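Putative cell adhesion protein (Bacteroides fragilis, PDB 4H40) is probably a pilus component that serves in cell adhesion, a fimbrillin-like protein of the transthyretin clan. Local coordinates at residues H195-L200 with L271-N276; N278-Q283 with G308-T313. All blocks are in the same frame, centred on the assembly; numbering follows the deposited sequence.

Contact 1. Residues H195-L200 with L271-N276; sequences HTLEML and LNLKVN
His195 and Thr196 both hang their backbone N-H groups on the side-chain amide of Asn276, just ahead of the point where strands 197-200 and 271-275 become an antiparallel pair. His195 N reaches Asn276 OD1 at 2.6 Å, in the carbonyl plane and on a lone pair; Thr196 N reaches the same OD1 at 3.2 Å, nearly in line with the C=O bond. The imidazole and amide planes lie 27° apart. Thr196 O takes the backbone N of Asn276 at 2.8 Å. With chi1 at 68°, Thr196 OG1 sits between its own N and carbonyl carbon and donates to a water, which in turn donates to Glu198 OE1 and Lys274 O.

Leu197 points into the core, where its CD1 meets Leu273 CD1 at 4.0 Å, both leucines also packing on Val188 of strand 177-190. Glu198 forms the hydrogen-bonded pair with Lys274, whose N lies 2.9 Å from Glu198 O. Their side chains run alongside each other, the charged ends not in contact. Met199, present as selenomethionine, leads away from 271-276, yet its selenium still brushes Leu273 CD2, and it also packs on Ile204 and Ala243. Leu200 N bonds Asn272 O at 3.0 Å, while its side chain crosses that of Lys274 at about a right angle, CD2 3.8 Å from Lys274 CB. Apolar Leu197, Leu273 and Val275 thus line the inner face; the other carries Glu198 and Lys274, with Leu200 over the lysine. Lys274 O accepts from both Glu198 N and the water, and two N-H groups on Asn276 OD1, with ND2 on Gly193 O, fix the amide's rotation.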
loop_
_atom_site.group_PDB
_atom_site.type_symbol
_atom_site.label_atom_id
_atom_site.label_comp_id
_atom_site.label_asym_id
_atom_site.label_seq_id
_atom_site.Cartn_x
_atom_site.Cartn_y
_atom_site.Cartn_z
ATOM N N HIS B 195 23.940 9.210 -5.872
ATOM C CA HIS B 195 25.091 8.842 -6.675
ATOM C C HIS B 195 25.562 7.460 -6.302
ATOM O O HIS B 195 25.938 6.686 -7.171
ATOM C CB HIS B 195 26.209 9.869 -6.476
ATOM C CG HIS B 195 25.799 11.263 -6.818
ATOM N ND1 HIS B 195 25.342 11.590 -8.079
ATOM C CD2 HIS B 195 25.768 12.369 -6.044
ATOM C CE1 HIS B 195 25.057 12.881 -8.034
ATOM N NE2 HIS B 195 25.292 13.391 -6.828
ATOM N N THR B 196 25.574 7.156 -5.007
ATOM C CA THR B 196 25.995 5.857 -4.487
ATOM C C THR B 196 24.940 5.362 -3.517
ATOM O O THR B 196 24.454 6.119 -2.678
ATOM C CB THR B 196 27.392 5.896 -3.827
ATOM O OG1 THR B 196 27.322 6.664 -2.629
ATOM C CG2 THR B 196 28.472 6.423 -4.743
ATOM N N LEU B 197 24.611 4.078 -3.636
ATOM C CA LEU B 197 23.610 3.405 -2.843
ATOM C C LEU B 197 24.113 1.997 -2.575
ATOM O O LEU B 197 24.230 1.190 -3.494
ATOM C CB LEU B 197 22.279 3.431 -3.625
ATOM C CG LEU B 197 21.119 2.529 -3.214
ATOM C CD1 LEU B 197 20.516 2.964 -1.892
ATOM C CD2 LEU B 197 20.071 2.477 -4.322
ATOM N N GLU B 198 24.432 1.720 -1.313
ATOM C CA GLU B 198 24.937 0.430 -0.851
ATOM C C GLU B 198 24.133 -0.041 0.343
ATOM O O GLU B 198 23.402 0.750 0.936
ATOM C CB GLU B 198 26.421 0.544 -0.441
ATOM C CG GLU B 198 27.405 0.886 -1.548
ATOM C CD GLU B 198 28.714 1.425 -1.000
ATOM O OE1 GLU B 198 28.766 2.628 -0.651
ATOM O OE2 GLU B 198 29.669 0.626 -0.858
HETATM N N MSE B 199 24.293 -1.322 0.712
HETATM C CA MSE B 199 23.692 -1.939 1.900
HETATM C C MSE B 199 24.599 -1.720 3.086
HETATM O O MSE B 199 25.803 -1.944 2.969
HETATM C CB MSE B 199 23.538 -3.476 1.713
HETATM C CG MSE B 199 22.511 -3.892 0.672
HETATM SE SE MSE B 199 20.688 -4.078 1.365
HETATM C CE MSE B 199 20.870 -5.759 2.203
ATOM N N LEU B 200 24.052 -1.367 4.247
ATOM C CA LEU B 200 24.882 -1.329 5.436
ATOM C C LEU B 200 25.001 -2.784 5.961
ATOM O O LEU B 200 24.215 -3.650 5.540
ATOM C CB LEU B 200 24.283 -0.392 6.489
ATOM C CG LEU B 200 24.334 1.095 6.207
ATOM C CD1 LEU B 200 23.556 1.847 7.239
ATOM C CD2 LEU B 200 25.765 1.597 6.107
ATOM N N LEU B 271 15.243 -0.538 6.366
ATOM C CA LEU B 271 16.289 -0.545 5.364
ATOM C C LEU B 271 17.431 0.304 5.855
ATOM O O LEU B 271 17.241 1.484 6.105
ATOM C CB LEU B 271 15.751 -0.028 4.019
ATOM C CG LEU B 271 14.575 -0.808 3.422
ATOM C CD1 LEU B 271 13.241 -0.229 3.880
ATOM C CD2 LEU B 271 14.629 -0.812 1.943
ATOM N N ASN B 272 18.602 -0.314 6.067
ATOM C CA ASN B 272 19.831 0.342 6.504
ATOM C C ASN B 272 20.712 0.468 5.293
ATOM O O ASN B 272 21.248 -0.537 4.802
ATOM C CB ASN B 272 20.491 -0.447 7.617
ATOM C CG ASN B 272 19.585 -0.666 8.793
ATOM O OD1 ASN B 272 19.443 0.195 9.640
ATOM N ND2 ASN B 272 18.942 -1.811 8.849
ATOM N N LEU B 273 20.764 1.684 4.724
ATOM C CA LEU B 273 21.491 1.924 3.480
ATOM C C LEU B 273 22.507 3.030 3.631
ATOM O O LEU B 273 22.356 3.921 4.474
ATOM C CB LEU B 273 20.500 2.294 2.344
ATOM C CG LEU B 273 19.267 1.396 2.134
ATOM C CD1 LEU B 273 18.239 2.056 1.235
ATOM C CD2 LEU B 273 19.649 0.035 1.588
ATOM N N LYS B 274 23.539 2.981 2.787
ATOM C CA LYS B 274 24.581 3.990 2.712
ATOM C C LYS B 274 24.302 4.813 1.470
ATOM O O LYS B 274 24.622 4.385 0.370
ATOM C CB LYS B 274 25.973 3.337 2.691
ATOM C CG LYS B 274 27.109 4.274 3.044
ATOM C CD LYS B 274 28.401 3.496 3.058
ATOM C CE LYS B 274 29.503 4.247 3.756
ATOM N NZ LYS B 274 30.801 3.540 3.608
ATOM N N VAL B 275 23.641 5.949 1.639
ATOM C CA VAL B 275 23.274 6.861 0.550
ATOM C C VAL B 275 24.329 7.968 0.465
ATOM O O VAL B 275 24.581 8.654 1.447
ATOM C CB VAL B 275 21.839 7.433 0.719
ATOM C CG1 VAL B 275 21.440 8.276 -0.482
ATOM C CG2 VAL B 275 20.831 6.310 0.938
ATOM N N ASN B 276 24.968 8.102 -0.704
ATOM C CA ASN B 276 26.023 9.075 -0.982
ATOM C C ASN B 276 27.082 9.122 0.137
ATOM O O ASN B 276 27.542 10.203 0.516
ATOM C CB ASN B 276 25.429 10.459 -1.241
ATOM C CG ASN B 276 24.584 10.543 -2.483
ATOM O OD1 ASN B 276 24.713 9.742 -3.414
ATOM N ND2 ASN B 276 23.716 11.540 -2.531
HETATM O O HOH W 1 27.085 5.208 -0.408
#

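Contact 2. Residues N278-Q283 with G308-T313; sequences NPTQYQ and GVTVLT
Tyr282 lays one face of its ring against Leu312, a contact between the two facing sheets of a beta-sandwich domain, consistent with the transthyretin clan. No backbone bonds join the two segments: the axes of strands 278-283 and 310-313 come within 8.0 Å and are turned 36° from each other, so side chains alone bridge them. The tight part is the tyrosine. Its chi1 of -51° keeps CG beside the backbone N and lets the ring lie across the intersheet space, where Leu312 CB makes a CH-pi contact 4.0 Å from the ring centroid. Val303 of strand 296-305 touches both Tyr282 and Leu312, closing the core around them.

Toward Thr280 the backbones diverge: the CA atoms of Thr280 and Thr310 stand 8.4 Å apart, against 6.8 Å for Tyr282 and Leu312. There, Thr280 CG2 only grazes Thr310 OG1 at 4.1 Å, while Thr280 OG1 is bonded to Leu273 O. Asn322 of the second subunit packs on Thr280 and Thr310, and its OD1 takes Gln281 N. Across this wider gap it is the tyrosine hydroxyl that spans to the other strand: Tyr282 OH and Thr310 OG1 share a hydrogen bond of 2.7 Å.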
loop_
_atom_site.group_PDB
_atom_site.type_symbol
_atom_site.label_atom_id
_atom_site.label_comp_id
_atom_site.label_asym_id
_atom_site.label_seq_id
_atom_site.Cartn_x
_atom_site.Cartn_y
_atom_site.Cartn_z
ATOM N N ASN B 278 26.765 8.387 3.331
ATOM C CA ASN B 278 26.252 8.581 4.689
ATOM C C ASN B 278 25.267 7.467 5.075
ATOM O O ASN B 278 24.391 7.122 4.271
ATOM C CB ASN B 278 25.574 9.947 4.850
ATOM C CG ASN B 278 26.206 11.089 4.085
ATOM O OD1 ASN B 278 25.598 11.637 3.147
ATOM N ND2 ASN B 278 27.425 11.487 4.469
ATOM N N PRO B 279 25.367 6.917 6.312
ATOM C CA PRO B 279 24.412 5.877 6.737
ATOM C C PRO B 279 23.021 6.449 6.979
ATOM O O PRO B 279 22.884 7.526 7.575
ATOM C CB PRO B 279 25.019 5.350 8.046
ATOM C CG PRO B 279 26.413 5.887 8.091
ATOM C CD PRO B 279 26.330 7.203 7.386
ATOM N N THR B 280 21.993 5.754 6.461
ATOM C CA THR B 280 20.582 6.136 6.591
ATOM C C THR B 280 19.758 4.922 7.036
ATOM O O THR B 280 20.210 3.793 6.887
ATOM C CB THR B 280 20.022 6.696 5.264
ATOM O OG1 THR B 280 19.961 5.653 4.298
ATOM C CG2 THR B 280 20.811 7.870 4.713
ATOM N N GLN B 281 18.553 5.151 7.555
ATOM C CA GLN B 281 17.623 4.109 7.956
ATOM C C GLN B 281 16.190 4.583 7.617
ATOM O O GLN B 281 15.833 5.726 7.869
ATOM C CB GLN B 281 17.791 3.744 9.441
ATOM C CG GLN B 281 16.930 2.557 9.923
ATOM C CD GLN B 281 17.122 2.231 11.387
ATOM O OE1 GLN B 281 16.911 3.056 12.281
ATOM N NE2 GLN B 281 17.490 0.996 11.668
ATOM N N TYR B 282 15.405 3.706 7.009
ATOM C CA TYR B 282 14.034 3.959 6.600
ATOM C C TYR B 282 13.161 2.851 7.075
ATOM O O TYR B 282 13.531 1.687 6.960
ATOM C CB TYR B 282 13.909 4.063 5.063
ATOM C CG TYR B 282 14.884 5.025 4.448
ATOM C CD1 TYR B 282 14.649 6.392 4.476
ATOM C CD2 TYR B 282 16.060 4.574 3.854
ATOM C CE1 TYR B 282 15.551 7.290 3.917
ATOM C CE2 TYR B 282 16.977 5.464 3.301
ATOM C CZ TYR B 282 16.723 6.825 3.349
ATOM O OH TYR B 282 17.613 7.719 2.804
ATOM N N GLN B 283 11.979 3.189 7.547
ATOM C CA GLN B 283 11.054 2.179 8.010
ATOM C C GLN B 283 9.776 2.147 7.195
ATOM O O GLN B 283 9.109 3.179 7.045
ATOM C CB GLN B 283 10.705 2.405 9.483
ATOM C CG GLN B 283 9.621 1.468 9.968
ATOM C CD GLN B 283 9.439 1.566 11.434
ATOM O OE1 GLN B 283 9.726 0.620 12.161
ATOM N NE2 GLN B 283 8.970 2.716 11.893
ATOM N N GLY B 308 17.867 18.700 1.055
ATOM C CA GLY B 308 19.092 18.181 1.647
ATOM C C GLY B 308 18.722 16.875 2.313
ATOM O O GLY B 308 19.571 16.004 2.548
ATOM N N VAL B 309 17.405 16.741 2.572
ATOM C CA VAL B 309 16.731 15.611 3.201
ATOM C C VAL B 309 16.603 14.421 2.210
ATOM O O VAL B 309 16.231 14.587 1.044
ATOM C CB VAL B 309 15.356 16.074 3.759
ATOM C CG1 VAL B 309 14.441 16.613 2.666
ATOM C CG2 VAL B 309 14.663 14.982 4.562
ATOM N N THR B 310 16.923 13.225 2.700
ATOM C CA THR B 310 16.812 11.994 1.925
ATOM C C THR B 310 15.480 11.309 2.298
ATOM O O THR B 310 15.173 11.177 3.482
ATOM C CB THR B 310 18.039 11.077 2.139
ATOM O OG1 THR B 310 17.878 10.340 3.346
ATOM C CG2 THR B 310 19.346 11.837 2.213
ATOM N N VAL B 311 14.696 10.888 1.297
ATOM C CA VAL B 311 13.434 10.172 1.518
ATOM C C VAL B 311 13.389 8.853 0.736
ATOM O O VAL B 311 14.047 8.702 -0.293
ATOM C CB VAL B 311 12.146 10.992 1.235
ATOM C CG1 VAL B 311 11.884 11.969 2.351
ATOM C CG2 VAL B 311 12.172 11.697 -0.113
ATOM N N LEU B 312 12.638 7.901 1.271
ATOM C CA LEU B 312 12.341 6.661 0.626
ATOM C C LEU B 312 10.875 6.695 0.258
ATOM O O LEU B 312 10.033 6.971 1.110
ATOM C CB LEU B 312 12.674 5.450 1.501
ATOM C CG LEU B 312 12.588 4.127 0.757
ATOM C CD1 LEU B 312 13.867 3.814 0.057
ATOM C CD2 LEU B 312 12.191 3.011 1.646
ATOM N N THR B 313 10.582 6.501 -1.022
ATOM C CA THR B 313 9.229 6.392 -1.552
ATOM C C THR B 313 9.029 4.967 -2.009
ATOM O O THR B 313 9.902 4.432 -2.692
ATOM C CB THR B 313 8.951 7.353 -2.745
ATOM O OG1 THR B 313 9.692 6.914 -3.876
ATOM C CG2 THR B 313 9.243 8.800 -2.448
#

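In the fold
Contacts 1 and 2 follow one another along the chain, their centres 9 Å apart, and meet where strand 266-275 turns back into strand 278-287. Two probable backbone bonds stitch that hairpin, Leu273 O to Thr280 N at 2.7 Å and Leu271 N to Tyr282 O at 2.9 Å. Contact 1 thus builds the four-stranded antiparallel sheet inward from the hairpin, while contact 2 ties the hairpin's outer strand across the sandwich to strand 310-321. Val275 joins the two hydrophobic patches by touching both Thr280 and Tyr282. Beyond contact 2, Val311 to Thr313 pair antiparallel with a strand of the second subunit, extending the sheet of strand 310-321, not the four-stranded one; no other chain of the assembly touches contact 1.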